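Local coordinates for protein ribonucleoside-diphosphate reductase subunit beta (Bacillus halodurans C-125, PDB 2RCC) that probably serves as the iron-binding small subunit of a class I ribonucleotide reductase, the enzyme that turns ribonucleotides into the deoxyribonucleotides needed for DNA synthesis, at residues E76-I81 and Q204-T209; N189-F194 and R218-H223; F196-A201 and T211-I216. All blocks are in the same frame, centred on the assembly; numbering follows the deposited sequence. Where two conformers were deposited one is given.

How the contacts relate
The three contacts follow one hairpin of helices, 191-202 and 207-237, within the helical small-chain fold. Along the sequence, 76-81 comes first, followed by 189-194, 196-201, 204-209, 211-216 and 218-223. Contact 3 therefore lies between the segments of contact 2, whereas contact 1 brings in the distant helix 72-87 and interleaves with both. The centres of contacts 1 and 3 are about 8 Å apart, those of contacts 2 and 3 about 10 Å, and those of contacts 1 and 2 about 16 Å. The row runs from the hairpin turn to the probable iron site, where contact 2 holds Glu220 and His223, and passes the probable active-site Tyr126 on the way.

Contact 1 (E76-I81 and Q204-T209)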
loop_
_atom_site.group_PDB
_atom_site.type_symbol
_atom_site.label_atom_id
_atom_site.label_comp_id
_atom_site.label_asym_id
_atom_site.label_seq_id
_atom_site.Cartn_x
_atom_site.Cartn_y
_atom_site.Cartn_z
ATOM N N GLU A 76 -2.024 8.838 -33.498
ATOM C CA GLU A 76 -3.055 7.825 -33.274
ATOM C C GLU A 76 -2.602 6.655 -32.408
ATOM O O GLU A 76 -3.336 6.251 -31.506
ATOM C CB GLU A 76 -3.656 7.331 -34.607
ATOM C CG GLU A 76 -4.535 8.345 -35.316
ATOM C CD GLU A 76 -5.769 8.743 -34.498
ATOM O OE1 GLU A 76 -6.398 7.840 -33.880
ATOM O OE2 GLU A 76 -6.093 9.960 -34.474
ATOM N N ALA A 77 -1.416 6.119 -32.672
ATOM C CA ALA A 77 -0.848 5.030 -31.870
ATOM C C ALA A 77 -0.661 5.471 -30.431
ATOM O O ALA A 77 -0.989 4.740 -29.525
ATOM C CB ALA A 77 0.497 4.526 -32.459
ATOM N N PHE A 78 -0.135 6.675 -30.243
ATOM C CA PHE A 78 0.079 7.247 -28.922
ATOM C C PHE A 78 -1.236 7.332 -28.156
ATOM O O PHE A 78 -1.299 6.924 -27.010
ATOM C CB PHE A 78 0.678 8.661 -29.066
ATOM C CG PHE A 78 1.224 9.256 -27.784
ATOM C CD1 PHE A 78 0.379 9.691 -26.752
ATOM C CD2 PHE A 78 2.589 9.475 -27.639
ATOM C CE1 PHE A 78 0.902 10.257 -25.613
ATOM C CE2 PHE A 78 3.096 10.049 -26.474
ATOM C CZ PHE A 78 2.232 10.435 -25.478
ATOM N N LYS A 79 -2.265 7.914 -28.774
ATOM C CA LYS A 79 -3.598 8.049 -28.138
ATOM C C LYS A 79 -4.180 6.722 -27.755
ATOM O O LYS A 79 -4.711 6.573 -26.635
ATOM C CB LYS A 79 -4.573 8.821 -29.055
ATOM C CG LYS A 79 -4.273 10.322 -29.085
ATOM C CD LYS A 79 -4.765 11.064 -30.326
ATOM C CE LYS A 79 -6.257 11.027 -30.508
ATOM N NZ LYS A 79 -6.621 11.895 -31.670
ATOM N N LYS A 80 -4.067 5.759 -28.676
ATOM C CA LYS A 80 -4.577 4.407 -28.448
ATOM C C LYS A 80 -3.863 3.716 -27.301
ATOM O O LYS A 80 -4.521 3.147 -26.434
ATOM C CB LYS A 80 -4.480 3.541 -29.696
ATOM C CG LYS A 80 -5.476 3.864 -30.753
ATOM C CD LYS A 80 -5.122 3.222 -32.064
ATOM C CE LYS A 80 -6.061 3.680 -33.178
ATOM N NZ LYS A 80 -7.448 3.171 -33.052
ATOM N N ILE A 81 -2.542 3.819 -27.258
ATOM C CA ILE A 81 -1.747 3.156 -26.225
ATOM C C ILE A 81 -1.894 3.843 -24.847
ATOM O O ILE A 81 -2.213 3.165 -23.853
ATOM C CB ILE A 81 -0.267 3.007 -26.642
ATOM C CG1 ILE A 81 -0.133 2.124 -27.898
ATOM C CG2 ILE A 81 0.542 2.348 -25.533
ATOM C CD1 ILE A 81 1.225 2.319 -28.592
ATOM N N GLN A 204 14.252 12.216 -29.644
ATOM C CA GLN A 204 13.939 13.498 -29.015
ATOM C C GLN A 204 12.474 13.969 -29.067
ATOM O O GLN A 204 12.223 15.154 -28.952
ATOM C CB GLN A 204 14.861 14.575 -29.594
ATOM C CG GLN A 204 16.357 14.211 -29.626
ATOM C CD GLN A 204 17.072 14.563 -28.347
ATOM O OE1 GLN A 204 17.405 15.730 -28.128
ATOM N NE2 GLN A 204 17.358 13.557 -27.514
ATOM N N LYS A 205 11.518 13.052 -29.219
ATOM C CA LYS A 205 10.097 13.393 -29.230
ATOM C C LYS A 205 9.397 12.790 -28.000
ATOM O O LYS A 205 9.673 11.664 -27.623
ATOM C CB LYS A 205 9.428 12.874 -30.509
ATOM C CG LYS A 205 9.891 13.546 -31.848
ATOM C CD LYS A 205 9.418 15.025 -31.968
ATOM C CE LYS A 205 9.470 15.624 -33.416
ATOM N NZ LYS A 205 9.368 17.158 -33.458
HETATM N N MSE A 206 8.525 13.552 -27.352
HETATM C CA MSE A 206 7.713 13.032 -26.246
HETATM C C MSE A 206 8.554 12.419 -25.126
HETATM O O MSE A 206 8.254 11.343 -24.599
HETATM C CB MSE A 206 6.658 12.027 -26.760
HETATM C CG MSE A 206 5.820 12.540 -27.962
HETATM SE SE MSE A 206 5.070 14.333 -27.702
HETATM C CE MSE A 206 3.685 13.743 -26.479
ATOM N N VAL A 207 9.588 13.160 -24.753
ATOM C CA VAL A 207 10.579 12.708 -23.790
ATOM C C VAL A 207 10.047 12.677 -22.340
ATOM O O VAL A 207 10.395 11.770 -21.566
ATOM C CB VAL A 207 11.857 13.580 -23.889
ATOM C CG1 VAL A 207 12.863 13.192 -22.798
ATOM C CG2 VAL A 207 12.495 13.453 -25.289
ATOM N N SER A 208 9.227 13.658 -21.960
ATOM C CA SER A 208 8.608 13.649 -20.619
ATOM C C SER A 208 7.687 12.447 -20.416
ATOM O O SER A 208 7.692 11.826 -19.357
ATOM C CB SER A 208 7.879 14.946 -20.345
ATOM O OG SER A 208 8.819 15.980 -20.231
ATOM N N THR A 209 6.915 12.103 -21.444
ATOM C CA THR A 209 6.071 10.903 -21.411
ATOM C C THR A 209 6.921 9.646 -21.238
ATOM O O THR A 209 6.643 8.822 -20.398
ATOM C CB THR A 209 5.247 10.772 -22.700
ATOM O OG1 THR A 209 4.385 11.907 -22.850
ATOM C CG2 THR A 209 4.448 9.442 -22.700
#
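Phe78 overlaps Met206 and Thr209 with the far end of its ring, and the three side chains make up the contact between the segments. The ring carbon CE2 of Phe78 lies 3.7 Å from the methyl CE of Met206, a selenomethionine in this crystal. The chain of Met206 is bent at both chi2 and chi3, which folds CE back toward the ring, and its CG also comes within 4.0 Å of Phe78 CE2. Thr209 points back at Phe78, its side chain running opposite to that of the phenylalanine: CG2 is 3.7 Å from Phe78 CZ, while OG1 sits at the ring edge, in plane. That hydroxyl has its hydrogen bond with Asp63 OD2, and its place beside the ring is a van der Waals contact. CG of Phe78 is turned anti to its backbone N (chi1 -168°), which carries the ring out across the gap between the two backbones; the nearest CA atoms, those of Phe78 and Met206, remain 9.9 Å apart. Met206 is the N-cap of helix 207-237, just beyond the Schellman motif at Gln204 that closes helix 191-202. Helix 72-87 thus packs against the turn of this hairpin, with Val129 and Leu133 of helix 106-133 touching the ring and Phe67 and Phe197 meeting it edge-to-face.

Contact 2 (N189-F194 and R218-H223); sequences NFYSGF and RDEQLH
The side chains of Tyr191 and Glu220 lie alongside each other, running in opposite senses, where the first turn of helix 191-202 faces helix 207-237, inside the ferritin-like helical bundle of the ribonucleotide reductase small subunit. Their planes are only 21° apart, and Glu220 OE1 lies 3.5 Å from Tyr191 OH, a contact that does not qualify as a hydrogen bond. The phenol is held instead by two other groups: the amide of Gln221 and the backbone oxygen of Glu186. Gln221 NE2 donates to Tyr191 OH over 2.8 Å with an N-H...O angle of 146°, coming in at the ring edge, near its plane. The same NE2 also bonds Asn217 O, and Gln221 OE1 reaches Arg292, which fixes the rotation of the amide. A phenylalanine in place of Tyr191 lacks the hydroxyl and would probably leave Glu186 O without this partner and the Gln221 amide less firmly held.

Glu220, by similarity a ligand of the second iron together with His223, reaches the interface with its chain extended beyond CG (chi2 -173°). Its carboxylate also meets Phe194, whose ring is steeply turned to the carboxylate and also touches Tyr126 of helix 106-133, the probable active-site residue. OE1 of Glu220 is 3.3 Å from Phe194 CE2. The other oxygen, Glu220 OE2, faces a water at 2.6 Å, and that water bridges to Asn189 O at 2.8 Å.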
loop_
_atom_site.group_PDB
_atom_site.type_symbol
_atom_site.label_atom_id
_atom_site.label_comp_id
_atom_site.label_asym_id
_atom_site.label_seq_id
_atom_site.Cartn_x
_atom_site.Cartn_y
_atom_site.Cartn_z
ATOM N N ASN A 189 3.382 -7.941 -20.536
ATOM C CA ASN A 189 2.232 -7.204 -21.092
ATOM C C ASN A 189 2.525 -5.746 -21.264
ATOM O O ASN A 189 3.097 -5.141 -20.391
ATOM C CB ASN A 189 0.971 -7.339 -20.225
ATOM C CG ASN A 189 0.359 -8.700 -20.338
ATOM O OD1 ASN A 189 0.997 -9.617 -20.856
ATOM N ND2 ASN A 189 -0.862 -8.852 -19.872
ATOM N N PHE A 190 2.164 -5.220 -22.427
ATOM C CA PHE A 190 2.415 -3.835 -22.824
ATOM C C PHE A 190 3.876 -3.421 -22.965
ATOM O O PHE A 190 4.113 -2.278 -23.262
ATOM C CB PHE A 190 1.627 -2.828 -21.958
ATOM C CG PHE A 190 0.167 -3.084 -21.959
ATOM C CD1 PHE A 190 -0.551 -3.035 -23.148
ATOM C CD2 PHE A 190 -0.501 -3.408 -20.782
ATOM C CE1 PHE A 190 -1.902 -3.322 -23.170
ATOM C CE2 PHE A 190 -1.843 -3.678 -20.796
ATOM C CZ PHE A 190 -2.553 -3.644 -21.982
ATOM N N TYR A 191 4.832 -4.344 -22.900
ATOM C CA TYR A 191 6.224 -3.980 -23.147
ATOM C C TYR A 191 6.423 -3.480 -24.575
ATOM O O TYR A 191 7.300 -2.663 -24.752
ATOM C CB TYR A 191 7.211 -5.088 -22.737
ATOM C CG TYR A 191 7.514 -5.039 -21.229
ATOM C CD1 TYR A 191 6.490 -4.937 -20.279
ATOM C CD2 TYR A 191 8.826 -5.104 -20.755
ATOM C CE1 TYR A 191 6.773 -4.884 -18.888
ATOM C CE2 TYR A 191 9.110 -5.042 -19.371
ATOM C CZ TYR A 191 8.085 -4.941 -18.448
ATOM O OH TYR A 191 8.372 -4.895 -17.075
ATOM N N SER A 192 5.626 -3.942 -25.571
ATOM C CA SER A 192 5.649 -3.378 -26.942
ATOM C C SER A 192 5.255 -1.926 -26.933
ATOM O O SER A 192 5.816 -1.100 -27.660
ATOM C CB SER A 192 4.635 -4.050 -27.869
ATOM O OG SER A 192 4.876 -5.419 -27.987
ATOM N N GLY A 193 4.232 -1.625 -26.127
ATOM C CA GLY A 193 3.706 -0.291 -26.002
ATOM C C GLY A 193 4.680 0.629 -25.319
ATOM O O GLY A 193 4.857 1.735 -25.755
ATOM N N PHE A 194 5.341 0.157 -24.259
ATOM C CA PHE A 194 6.388 0.975 -23.631
ATOM C C PHE A 194 7.503 1.273 -24.612
ATOM O O PHE A 194 7.963 2.403 -24.700
ATOM C CB PHE A 194 6.952 0.331 -22.380
ATOM C CG PHE A 194 5.904 0.026 -21.294
ATOM C CD1 PHE A 194 4.805 0.872 -21.061
ATOM C CD2 PHE A 194 6.048 -1.092 -20.500
ATOM C CE1 PHE A 194 3.874 0.599 -20.074
ATOM C CE2 PHE A 194 5.093 -1.383 -19.488
ATOM C CZ PHE A 194 4.016 -0.536 -19.280
ATOM N N ARG A 218 10.557 0.896 -14.293
ATOM C CA ARG A 218 11.526 0.661 -13.211
ATOM C C ARG A 218 10.814 0.044 -11.975
ATOM O O ARG A 218 11.291 -0.920 -11.369
ATOM C CB ARG A 218 12.238 1.958 -12.798
ATOM C CG ARG A 218 12.995 1.892 -11.441
ATOM C CD ARG A 218 13.887 3.102 -11.080
ATOM N NE ARG A 218 13.411 4.455 -10.655
ATOM C CZ ARG A 218 12.186 4.929 -10.325
ATOM N NH1 ARG A 218 11.024 4.221 -10.302
ATOM N NH2 ARG A 218 12.136 6.228 -10.004
ATOM N N ASP A 219 9.687 0.631 -11.595
ATOM C CA ASP A 219 8.872 0.066 -10.510
ATOM C C ASP A 219 8.460 -1.368 -10.855
ATOM O O ASP A 219 8.495 -2.256 -10.011
ATOM C CB ASP A 219 7.584 0.850 -10.317
ATOM C CG ASP A 219 7.787 2.233 -9.739
ATOM O OD1 ASP A 219 8.814 2.530 -9.138
ATOM O OD2 ASP A 219 6.831 3.015 -9.830
ATOM N N GLU A 220 8.038 -1.585 -12.093
ATOM C CA GLU A 220 7.639 -2.938 -12.488
ATOM C C GLU A 220 8.762 -3.940 -12.331
ATOM O O GLU A 220 8.504 -5.031 -11.928
ATOM C CB GLU A 220 7.128 -2.985 -13.898
ATOM C CG GLU A 220 5.803 -2.285 -14.105
ATOM C CD GLU A 220 5.294 -2.533 -15.519
ATOM O OE1 GLU A 220 6.081 -2.334 -16.476
ATOM O OE2 GLU A 220 4.107 -2.908 -15.650
ATOM N N GLN A 221 10.013 -3.545 -12.546
ATOM C CA GLN A 221 11.115 -4.492 -12.408
ATOM C C GLN A 221 11.266 -4.980 -10.980
ATOM O O GLN A 221 11.578 -6.154 -10.776
ATOM C CB GLN A 221 12.454 -3.941 -12.940
ATOM C CG GLN A 221 12.453 -3.392 -14.374
ATOM C CD GLN A 221 11.640 -4.226 -15.349
ATOM O OE1 GLN A 221 11.952 -5.393 -15.566
ATOM N NE2 GLN A 221 10.619 -3.618 -15.976
ATOM N N LEU A 222 11.049 -4.102 -10.001
ATOM C CA LEU A 222 11.112 -4.517 -8.606
ATOM C C LEU A 222 9.905 -5.407 -8.239
ATOM O O LEU A 222 10.025 -6.324 -7.428
ATOM C CB LEU A 222 11.270 -3.313 -7.686
ATOM C CG LEU A 222 12.584 -2.529 -7.797
ATOM C CD1 LEU A 222 12.584 -1.300 -6.844
ATOM C CD2 LEU A 222 13.758 -3.413 -7.470
ATOM N N HIS A 223 8.762 -5.148 -8.858
ATOM C CA HIS A 223 7.566 -5.966 -8.643
ATOM C C HIS A 223 7.855 -7.369 -9.168
ATOM O O HIS A 223 7.585 -8.356 -8.455
ATOM C CB HIS A 223 6.337 -5.385 -9.341
ATOM C CG HIS A 223 5.922 -4.010 -8.882
ATOM N ND1 HIS A 223 4.771 -3.403 -9.326
ATOM C CD2 HIS A 223 6.489 -3.133 -8.023
ATOM C CE1 HIS A 223 4.659 -2.198 -8.797
ATOM N NE2 HIS A 223 5.693 -2.008 -7.997
HETATM O O HOH W 1 3.352 -4.240 -17.786
#

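Contact 3 (F196-A201 and T211-I216); sequences FFYNLA and TMINYI
Tyr198 and Asn214 form the polar part of this contact. Asn214 ND2 donates to Tyr198 OH over 3.2 Å, and the bond is almost perfectly straight, with an N-H...O angle of 177°. The hydroxyl lies in the amide plane of Asn214; the side chains cross at about a right angle, and the ring and amide planes stand nearly perpendicular. With CG opposite the backbone N (chi1 -162°), the Asn214 amide is brought across the end of the phenol. The backbone N of Asn214 lies at the tyrosine ring edge, in plane, and its CA is 3.3 Å from Tyr198 OH. A second amide, ND2 of Asn217 one turn of the same helix further on, is the stronger polar partner of this hydroxyl, so the oxygen is gripped by two asparagines.

The segments belong to consecutive helices, 191-202 and 207-237, joined by a short turn into a helical hairpin of the small-subunit fold. Their local axes approach to 9.8 Å and run at 137° to each other, antiparallel but well splayed.

The apolar part depends on Ile213, which splits its branches between two rings. The CG1 branch goes to Phe197: Ile213 CD1 is 3.8 Å from Phe197 CD2, and the two side chains cross at about a right angle. The other branch, Ile213 CG2, takes Tyr198 and comes within 3.9 Å of its CZ. One face of the Phe197 ring is also covered, off-centre, by Phe196 CD2, 3.9 Å above the plane. Beyond the hairpin, the side chain of Ile213 comes within about 4 Å, nearest atoms, of that of Tyr126, the probable active-site residue on helix 106-133.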
loop_
_atom_site.group_PDB
_atom_site.type_symbol
_atom_site.label_atom_id
_atom_site.label_comp_id
_atom_site.label_asym_id
_atom_site.label_seq_id
_atom_site.Cartn_x
_atom_site.Cartn_y
_atom_site.Cartn_z
ATOM N N PHE A 196 7.240 1.655 -27.766
ATOM C CA PHE A 196 6.714 2.719 -28.645
ATOM C C PHE A 196 7.086 4.104 -28.076
ATOM O O PHE A 196 7.565 4.965 -28.790
ATOM C CB PHE A 196 5.196 2.566 -28.887
ATOM C CG PHE A 196 4.552 3.781 -29.518
ATOM C CD1 PHE A 196 4.484 3.909 -30.888
ATOM C CD2 PHE A 196 4.005 4.785 -28.745
ATOM C CE1 PHE A 196 3.891 5.011 -31.463
ATOM C CE2 PHE A 196 3.446 5.924 -29.325
ATOM C CZ PHE A 196 3.382 6.025 -30.668
ATOM N N PHE A 197 6.869 4.295 -26.776
ATOM C CA PHE A 197 7.187 5.541 -26.140
ATOM C C PHE A 197 8.697 5.805 -26.158
ATOM O O PHE A 197 9.129 6.928 -26.457
ATOM C CB PHE A 197 6.593 5.605 -24.729
ATOM C CG PHE A 197 5.097 5.556 -24.720
ATOM C CD1 PHE A 197 4.362 6.570 -25.294
ATOM C CD2 PHE A 197 4.428 4.489 -24.182
ATOM C CE1 PHE A 197 2.986 6.524 -25.303
ATOM C CE2 PHE A 197 3.050 4.448 -24.190
ATOM C CZ PHE A 197 2.346 5.462 -24.755
ATOM N N TYR A 198 9.494 4.772 -25.874
ATOM C CA TYR A 198 10.956 4.937 -25.893
ATOM C C TYR A 198 11.474 5.203 -27.302
ATOM O O TYR A 198 12.466 5.930 -27.457
ATOM C CB TYR A 198 11.676 3.712 -25.306
ATOM C CG TYR A 198 11.307 3.350 -23.879
ATOM C CD1 TYR A 198 11.095 4.324 -22.902
ATOM C CD2 TYR A 198 11.228 2.012 -23.491
ATOM C CE1 TYR A 198 10.772 3.964 -21.589
ATOM C CE2 TYR A 198 10.916 1.653 -22.208
ATOM C CZ TYR A 198 10.697 2.630 -21.268
ATOM O OH TYR A 198 10.396 2.237 -20.006
ATOM N N ASN A 199 10.814 4.625 -28.319
ATOM C CA ASN A 199 11.196 4.853 -29.725
ATOM C C ASN A 199 11.012 6.323 -30.067
ATOM O O ASN A 199 11.767 6.868 -30.863
ATOM C CB ASN A 199 10.372 3.957 -30.677
ATOM C CG ASN A 199 10.726 4.156 -32.163
ATOM O OD1 ASN A 199 11.860 3.958 -32.574
ATOM N ND2 ASN A 199 9.735 4.518 -32.962
ATOM N N LEU A 200 9.994 6.973 -29.510
ATOM C CA LEU A 200 9.811 8.426 -29.742
ATOM C C LEU A 200 10.910 9.251 -29.087
ATOM O O LEU A 200 11.510 10.132 -29.723
ATOM C CB LEU A 200 8.423 8.920 -29.256
ATOM C CG LEU A 200 7.187 8.418 -30.022
ATOM C CD1 LEU A 200 5.891 8.883 -29.385
ATOM C CD2 LEU A 200 7.226 8.874 -31.492
ATOM N N ALA A 201 11.216 8.908 -27.850
ATOM C CA ALA A 201 12.129 9.665 -27.020
ATOM C C ALA A 201 13.577 9.513 -27.429
ATOM O O ALA A 201 14.318 10.470 -27.300
ATOM C CB ALA A 201 11.929 9.319 -25.549
ATOM N N THR A 211 9.927 9.399 -19.972
ATOM C CA THR A 211 10.473 9.461 -18.632
ATOM C C THR A 211 9.511 8.847 -17.605
ATOM O O THR A 211 9.930 8.011 -16.799
ATOM C CB THR A 211 10.739 10.906 -18.181
ATOM O OG1 THR A 211 11.751 11.514 -19.011
ATOM C CG2 THR A 211 11.159 10.924 -16.725
HETATM N N MSE A 212 8.226 9.178 -17.699
HETATM C CA MSE A 212 7.240 8.639 -16.752
HETATM C C MSE A 212 7.026 7.148 -16.999
HETATM O O MSE A 212 6.942 6.369 -16.053
HETATM C CB MSE A 212 5.927 9.414 -16.836
HETATM C CG MSE A 212 5.297 9.770 -15.419
HETATM SE SE MSE A 212 4.260 11.263 -15.771
HETATM C CE MSE A 212 3.042 10.203 -16.830
ATOM N N ILE A 213 6.973 6.757 -18.269
ATOM C CA ILE A 213 6.920 5.339 -18.653
ATOM C C ILE A 213 8.113 4.569 -18.065
ATOM O O ILE A 213 7.959 3.452 -17.572
ATOM C CB ILE A 213 6.912 5.143 -20.201
ATOM C CG1 ILE A 213 5.628 5.698 -20.828
ATOM C CG2 ILE A 213 7.044 3.670 -20.583
ATOM C CD1 ILE A 213 4.339 4.971 -20.455
ATOM N N ASN A 214 9.293 5.170 -18.124
ATOM C CA ASN A 214 10.496 4.565 -17.603
ATOM C C ASN A 214 10.456 4.446 -16.082
ATOM O O ASN A 214 10.909 3.445 -15.555
ATOM C CB ASN A 214 11.707 5.349 -18.066
ATOM C CG ASN A 214 13.002 4.563 -17.953
ATOM O OD1 ASN A 214 13.949 5.028 -17.340
ATOM N ND2 ASN A 214 13.034 3.351 -18.519
ATOM N N TYR A 215 9.917 5.457 -15.380
ATOM C CA TYR A 215 9.704 5.331 -13.924
ATOM C C TYR A 215 8.736 4.194 -13.612
ATOM O O TYR A 215 9.005 3.409 -12.689
ATOM C CB TYR A 215 9.218 6.606 -13.305
ATOM C CG TYR A 215 10.189 7.789 -13.360
ATOM C CD1 TYR A 215 11.551 7.634 -13.637
ATOM C CD2 TYR A 215 9.737 9.056 -13.048
ATOM C CE1 TYR A 215 12.407 8.747 -13.645
ATOM C CE2 TYR A 215 10.579 10.138 -13.037
ATOM C CZ TYR A 215 11.908 9.976 -13.335
ATOM O OH TYR A 215 12.751 11.070 -13.319
ATOM N N ILE A 216 7.643 4.115 -14.367
ATOM C CA ILE A 216 6.686 3.009 -14.222
ATOM C C ILE A 216 7.365 1.646 -14.459
ATOM O O ILE A 216 7.237 0.719 -13.643
ATOM C CB ILE A 216 5.474 3.138 -15.171
ATOM C CG1 ILE A 216 4.598 4.342 -14.793
ATOM C CG2 ILE A 216 4.630 1.802 -15.195
ATOM C CD1 ILE A 216 3.555 4.809 -15.845
#